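Local coordinates for ribonucleoside triphosphate reductase (Lactobacillus leichmannii, PDB 1L1L), which catalyses the reduction of ribonucleoside triphosphates to 2'-deoxyribonucleoside triphosphates, as a monomeric, allosterically regulated, B12-dependent class II ribonucleotide reductase, at residues Trp480-Lys494 with Lys506-Val518. Sequence-based numbering, arbitrary orientation.
Sequences WLLTRLGNRVVTGFK and KVPVYDKRAIKMV
Strand segments 490-494 and 506-510 pair antiparallel, their axes 4.3 Å apart at the closest point, while the axes of helix segments 480-485 and 512-518 pass at an angle of 117°. Lys494 and Val507 form a hydrogen-bonded pair, with bonds in both directions. Nearer the helices, Val509 O accepts from Thr491 N, and Val489 O from Asp511 N. Phe493 and Pro508 face each other in a non-hydrogen-bonded pair, with Phe493 CE2 3.8 Å from Pro508 CB. On the same face, Val490 CG2 meets the edge of the Tyr510 ring.

Where the strands give way to the helices, Asp511 is the N-cap of helix 512-536, and its OD1 accepts from Arg513 N. The Arg513 side chain, bent at chi3 (-68°), turns back and grips the carboxylate side-on. Arg513 NE donates to Asp511 OD1, and Arg513 NH2 forms a salt bridge to Asp511 OD2 at 2.6 Å. Asn487 ND2 donates to the anti lone pair of Asp511 OD2 at 3.1 Å, so each carboxylate oxygen has two donors. Arg513 NH2 also reaches the C-terminal end of helix 477-485, bonding Leu485 O at 3.0 Å. Leu485 CD2 lies over one face of the guanidinium.

Between the helices, Met517 is a knob among Trp480, Leu481, Arg484 and Leu485. Its CE sits over the six-membered ring of Trp480, 3.6 Å from the centroid, in a CH-pi contact. Met517 CE also touches Arg484 CD at 3.5 Å. Arg484 carries its charge on to a salt bridge with Glu430. Ala514 CB packs against Val489 CG2, and Phe637 of helix 628-641 also touches this alanine. The whole is a two-stranded beta hairpin flanked by helices at its base; Asp511 caps the start of helix 512-536, and a Met-aromatic contact between Met517 and Trp480 joins the two helices.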
loop_
_atom_site.group_PDB
_atom_site.type_symbol
_atom_site.label_atom_id
_atom_site.label_comp_id
_atom_site.label_asym_id
_atom_site.label_seq_id
_atom_site.Cartn_x
_atom_site.Cartn_y
_atom_site.Cartn_z
ATOM N N TRP A 480 9.172 -20.561 4.310
ATOM C CA TRP A 480 8.949 -21.595 3.310
ATOM C C TRP A 480 10.237 -22.232 2.799
ATOM O O TRP A 480 10.305 -23.453 2.656
ATOM C CB TRP A 480 8.161 -21.013 2.137
ATOM C CG TRP A 480 7.815 -22.007 1.069
ATOM C CD1 TRP A 480 7.177 -23.207 1.240
ATOM C CD2 TRP A 480 8.014 -21.857 -0.345
ATOM N NE1 TRP A 480 6.962 -23.806 0.022
ATOM C CE2 TRP A 480 7.464 -23.000 -0.967
ATOM C CE3 TRP A 480 8.601 -20.867 -1.146
ATOM C CZ2 TRP A 480 7.482 -23.181 -2.358
ATOM C CZ3 TRP A 480 8.618 -21.048 -2.530
ATOM C CH2 TRP A 480 8.061 -22.198 -3.119
ATOM N N LEU A 481 11.250 -21.409 2.527
ATOM C CA LEU A 481 12.528 -21.906 2.019
ATOM C C LEU A 481 13.405 -22.583 3.074
ATOM O O LEU A 481 13.985 -23.636 2.821
ATOM C CB LEU A 481 13.320 -20.768 1.365
ATOM C CG LEU A 481 12.666 -20.054 0.176
ATOM C CD1 LEU A 481 13.590 -18.946 -0.322
ATOM C CD2 LEU A 481 12.376 -21.045 -0.934
ATOM N N LEU A 482 13.508 -21.981 4.254
ATOM C CA LEU A 482 14.338 -22.542 5.315
ATOM C C LEU A 482 13.848 -23.934 5.693
ATOM O O LEU A 482 14.637 -24.863 5.891
ATOM C CB LEU A 482 14.314 -21.635 6.548
ATOM C CG LEU A 482 15.158 -22.082 7.750
ATOM C CD1 LEU A 482 16.619 -22.198 7.342
ATOM C CD2 LEU A 482 15.002 -21.076 8.887
ATOM N N THR A 483 12.533 -24.064 5.784
ATOM C CA THR A 483 11.912 -25.324 6.143
ATOM C C THR A 483 12.136 -26.336 5.034
ATOM O O THR A 483 12.798 -27.357 5.226
ATOM C CB THR A 483 10.401 -25.131 6.356
ATOM O OG1 THR A 483 10.196 -24.174 7.401
ATOM C CG2 THR A 483 9.726 -26.450 6.746
ATOM N N ARG A 484 11.604 -26.018 3.860
ATOM C CA ARG A 484 11.689 -26.895 2.707
ATOM C C ARG A 484 13.088 -27.155 2.136
ATOM O O ARG A 484 13.298 -28.164 1.463
ATOM C CB ARG A 484 10.765 -26.362 1.617
ATOM C CG ARG A 484 10.179 -27.438 0.741
ATOM C CD ARG A 484 8.968 -26.924 -0.016
ATOM N NE ARG A 484 8.429 -27.933 -0.926
ATOM C CZ ARG A 484 7.485 -27.692 -1.831
ATOM N NH1 ARG A 484 6.973 -26.474 -1.945
ATOM N NH2 ARG A 484 7.068 -28.662 -2.633
ATOM N N LEU A 485 14.046 -26.275 2.409
ATOM C CA LEU A 485 15.400 -26.456 1.885
ATOM C C LEU A 485 16.438 -26.772 2.959
ATOM O O LEU A 485 17.463 -27.403 2.684
ATOM C CB LEU A 485 15.853 -25.200 1.131
ATOM C CG LEU A 485 15.095 -24.721 -0.109
ATOM C CD1 LEU A 485 15.716 -23.410 -0.590
ATOM C CD2 LEU A 485 15.155 -25.769 -1.205
ATOM N N GLY A 486 16.174 -26.323 4.181
ATOM C CA GLY A 486 17.106 -26.546 5.264
ATOM C C GLY A 486 18.113 -25.418 5.348
ATOM O O GLY A 486 18.860 -25.310 6.318
ATOM N N ASN A 487 18.134 -24.566 4.325
ATOM C CA ASN A 487 19.062 -23.441 4.283
ATOM C C ASN A 487 18.455 -22.267 3.517
ATOM O O ASN A 487 17.363 -22.373 2.971
ATOM C CB ASN A 487 20.369 -23.862 3.606
ATOM C CG ASN A 487 20.142 -24.443 2.220
ATOM O OD1 ASN A 487 19.643 -25.561 2.079
ATOM N ND2 ASN A 487 20.493 -23.680 1.190
ATOM N N ARG A 488 19.182 -21.156 3.472
ATOM C CA ARG A 488 18.710 -19.964 2.775
ATOM C C ARG A 488 19.027 -20.025 1.281
ATOM O O ARG A 488 20.088 -20.525 0.886
ATOM C CB ARG A 488 19.334 -18.722 3.411
ATOM C CG ARG A 488 19.018 -18.604 4.899
ATOM C CD ARG A 488 19.425 -17.256 5.447
ATOM N NE ARG A 488 20.852 -17.008 5.286
ATOM C CZ ARG A 488 21.801 -17.592 6.008
ATOM N NH1 ARG A 488 21.478 -18.468 6.954
ATOM N NH2 ARG A 488 23.071 -17.292 5.789
ATOM N N VAL A 489 18.106 -19.514 0.462
ATOM C CA VAL A 489 18.263 -19.522 -0.992
ATOM C C VAL A 489 19.689 -19.211 -1.433
ATOM O O VAL A 489 20.163 -19.740 -2.437
ATOM C CB VAL A 489 17.280 -18.535 -1.678
ATOM C CG1 VAL A 489 17.698 -17.086 -1.415
ATOM C CG2 VAL A 489 17.226 -18.822 -3.163
ATOM N N VAL A 490 20.378 -18.351 -0.690
ATOM C CA VAL A 490 21.759 -18.026 -1.018
ATOM C C VAL A 490 22.658 -18.930 -0.167
ATOM O O VAL A 490 22.829 -18.707 1.032
ATOM C CB VAL A 490 22.084 -16.540 -0.723
ATOM C CG1 VAL A 490 23.525 -16.233 -1.101
ATOM C CG2 VAL A 490 21.139 -15.640 -1.498
ATOM N N THR A 491 23.229 -19.951 -0.802
ATOM C CA THR A 491 24.095 -20.913 -0.124
ATOM C C THR A 491 25.544 -20.454 0.018
ATOM O O THR A 491 26.319 -21.034 0.787
ATOM C CB THR A 491 24.069 -22.266 -0.857
ATOM O OG1 THR A 491 24.526 -22.096 -2.208
ATOM C CG2 THR A 491 22.656 -22.816 -0.878
ATOM N N GLY A 492 25.907 -19.412 -0.723
ATOM C CA GLY A 492 27.261 -18.885 -0.658
ATOM C C GLY A 492 27.592 -17.971 -1.825
ATOM O O GLY A 492 26.721 -17.632 -2.632
ATOM N N PHE A 493 28.855 -17.565 -1.917
ATOM C CA PHE A 493 29.293 -16.689 -2.995
ATOM C C PHE A 493 30.546 -17.210 -3.688
ATOM O O PHE A 493 31.442 -17.763 -3.045
ATOM C CB PHE A 493 29.578 -15.275 -2.463
ATOM C CG PHE A 493 28.361 -14.554 -1.951
ATOM C CD1 PHE A 493 27.800 -14.886 -0.721
ATOM C CD2 PHE A 493 27.771 -13.540 -2.703
ATOM C CE1 PHE A 493 26.673 -14.220 -0.248
ATOM C CE2 PHE A 493 26.641 -12.867 -2.236
ATOM C CZ PHE A 493 26.092 -13.205 -1.012
ATOM N N LYS A 494 30.608 -17.027 -5.003
ATOM C CA LYS A 494 31.772 -17.448 -5.781
ATOM C C LYS A 494 32.358 -16.216 -6.474
ATOM O O LYS A 494 31.650 -15.234 -6.693
ATOM C CB LYS A 494 31.374 -18.500 -6.826
ATOM C CG LYS A 494 30.546 -17.977 -7.980
ATOM C CD LYS A 494 30.305 -19.066 -9.020
ATOM C CE LYS A 494 29.494 -18.539 -10.203
ATOM N NZ LYS A 494 29.167 -19.612 -11.199
ATOM N N LYS A 506 31.748 -10.507 -5.952
ATOM C CA LYS A 506 31.263 -11.729 -5.332
ATOM C C LYS A 506 29.839 -11.962 -5.808
ATOM O O LYS A 506 28.950 -11.162 -5.535
ATOM C CB LYS A 506 31.284 -11.594 -3.812
ATOM C CG LYS A 506 32.675 -11.535 -3.207
ATOM C CD LYS A 506 33.362 -12.879 -3.344
ATOM C CE LYS A 506 34.643 -12.937 -2.536
ATOM N NZ LYS A 506 35.108 -14.350 -2.418
ATOM N N VAL A 507 29.623 -13.049 -6.535
ATOM C CA VAL A 507 28.292 -13.372 -7.019
ATOM C C VAL A 507 27.715 -14.467 -6.126
ATOM O O VAL A 507 28.446 -15.319 -5.615
ATOM C CB VAL A 507 28.329 -13.850 -8.485
ATOM C CG1 VAL A 507 26.955 -14.337 -8.916
ATOM C CG2 VAL A 507 28.779 -12.709 -9.379
ATOM N N PRO A 508 26.391 -14.448 -5.917
ATOM C CA PRO A 508 25.732 -15.444 -5.074
ATOM C C PRO A 508 25.508 -16.787 -5.754
ATOM O O PRO A 508 25.369 -16.864 -6.973
ATOM C CB PRO A 508 24.413 -14.765 -4.732
ATOM C CG PRO A 508 24.097 -14.039 -6.017
ATOM C CD PRO A 508 25.434 -13.402 -6.335
ATOM N N VAL A 509 25.483 -17.844 -4.950
ATOM C CA VAL A 509 25.212 -19.190 -5.448
ATOM C C VAL A 509 23.850 -19.533 -4.862
ATOM O O VAL A 509 23.678 -19.577 -3.640
ATOM C CB VAL A 509 26.254 -20.213 -4.951
ATOM C CG1 VAL A 509 25.976 -21.579 -5.565
ATOM C CG2 VAL A 509 27.647 -19.749 -5.311
ATOM N N TYR A 510 22.876 -19.752 -5.735
ATOM C CA TYR A 510 21.526 -20.062 -5.302
ATOM C C TYR A 510 21.267 -21.550 -5.231
ATOM O O TYR A 510 21.818 -22.332 -6.014
ATOM C CB TYR A 510 20.505 -19.457 -6.258
ATOM C CG TYR A 510 20.549 -17.958 -6.353
ATOM C CD1 TYR A 510 20.377 -17.161 -5.220
ATOM C CD2 TYR A 510 20.742 -17.331 -7.587
ATOM C CE1 TYR A 510 20.392 -15.764 -5.318
ATOM C CE2 TYR A 510 20.758 -15.950 -7.695
ATOM C CZ TYR A 510 20.581 -15.171 -6.561
ATOM O OH TYR A 510 20.577 -13.803 -6.681
ATOM N N ASP A 511 20.401 -21.931 -4.299
ATOM C CA ASP A 511 20.027 -23.316 -4.133
ATOM C C ASP A 511 19.111 -23.598 -5.322
ATOM O O ASP A 511 17.978 -23.128 -5.363
ATOM C CB ASP A 511 19.274 -23.497 -2.815
ATOM C CG ASP A 511 19.165 -24.946 -2.409
ATOM O OD1 ASP A 511 18.575 -25.737 -3.182
ATOM O OD2 ASP A 511 19.673 -25.290 -1.319
ATOM N N LYS A 512 19.623 -24.351 -6.293
ATOM C CA LYS A 512 18.883 -24.682 -7.508
ATOM C C LYS A 512 17.503 -25.294 -7.271
ATOM O O LYS A 512 16.655 -25.294 -8.170
ATOM C CB LYS A 512 19.734 -25.609 -8.387
ATOM C CG LYS A 512 21.088 -25.003 -8.772
ATOM C CD LYS A 512 21.898 -25.890 -9.728
ATOM C CE LYS A 512 22.462 -27.145 -9.054
ATOM N NZ LYS A 512 21.420 -28.169 -8.711
ATOM N N ARG A 513 17.278 -25.820 -6.068
ATOM C CA ARG A 513 15.981 -26.399 -5.734
ATOM C C ARG A 513 14.957 -25.260 -5.700
ATOM O O ARG A 513 13.832 -25.401 -6.181
ATOM C CB ARG A 513 16.036 -27.089 -4.357
ATOM C CG ARG A 513 16.858 -28.388 -4.306
ATOM C CD ARG A 513 16.983 -28.921 -2.872
ATOM N NE ARG A 513 17.795 -28.041 -2.032
ATOM C CZ ARG A 513 17.915 -28.141 -0.709
ATOM N NH1 ARG A 513 17.274 -29.089 -0.043
ATOM N NH2 ARG A 513 18.680 -27.281 -0.044
ATOM N N ALA A 514 15.366 -24.121 -5.144
ATOM C CA ALA A 514 14.484 -22.951 -5.035
ATOM C C ALA A 514 13.973 -22.453 -6.386
ATOM O O ALA A 514 12.820 -22.045 -6.518
ATOM C CB ALA A 514 15.204 -21.827 -4.311
ATOM N N ILE A 515 14.839 -22.487 -7.390
ATOM C CA ILE A 515 14.468 -22.045 -8.729
ATOM C C ILE A 515 13.267 -22.822 -9.259
ATOM O O ILE A 515 12.298 -22.241 -9.764
ATOM C CB ILE A 515 15.644 -22.225 -9.704
ATOM C CG1 ILE A 515 16.804 -21.319 -9.287
ATOM C CG2 ILE A 515 15.201 -21.919 -11.121
ATOM C CD1 ILE A 515 18.061 -21.519 -10.104
ATOM N N LYS A 516 13.329 -24.142 -9.141
ATOM C CA LYS A 516 12.247 -24.984 -9.627
ATOM C C LYS A 516 10.925 -24.737 -8.910
ATOM O O LYS A 516 9.888 -24.584 -9.552
ATOM C CB LYS A 516 12.620 -26.467 -9.504
ATOM C CG LYS A 516 11.630 -27.380 -10.207
ATOM C CD LYS A 516 11.506 -26.978 -11.676
ATOM C CE LYS A 516 10.367 -27.705 -12.370
ATOM N NZ LYS A 516 10.226 -27.253 -13.786
ATOM N N MET A 517 10.953 -24.701 -7.581
ATOM C CA MET A 517 9.722 -24.478 -6.844
ATOM C C MET A 517 9.064 -23.128 -7.140
ATOM O O MET A 517 7.844 -23.061 -7.271
ATOM C CB MET A 517 9.936 -24.687 -5.333
ATOM C CG MET A 517 11.261 -24.230 -4.751
ATOM S SD MET A 517 11.733 -25.208 -3.260
ATOM C CE MET A 517 10.623 -24.568 -2.031
ATOM N N VAL A 518 9.846 -22.058 -7.277
ATOM C CA VAL A 518 9.221 -20.766 -7.569
ATOM C C VAL A 518 8.822 -20.684 -9.037
ATOM O O VAL A 518 7.794 -20.095 -9.370
ATOM C CB VAL A 518 10.132 -19.560 -7.205
ATOM C CG1 VAL A 518 10.501 -19.620 -5.728
ATOM C CG2 VAL A 518 11.363 -19.540 -8.079
HETATM O O HOH W 1 23.588 -24.498 -4.047
HETATM O O HOH W 2 33.234 -16.588 -1.320
#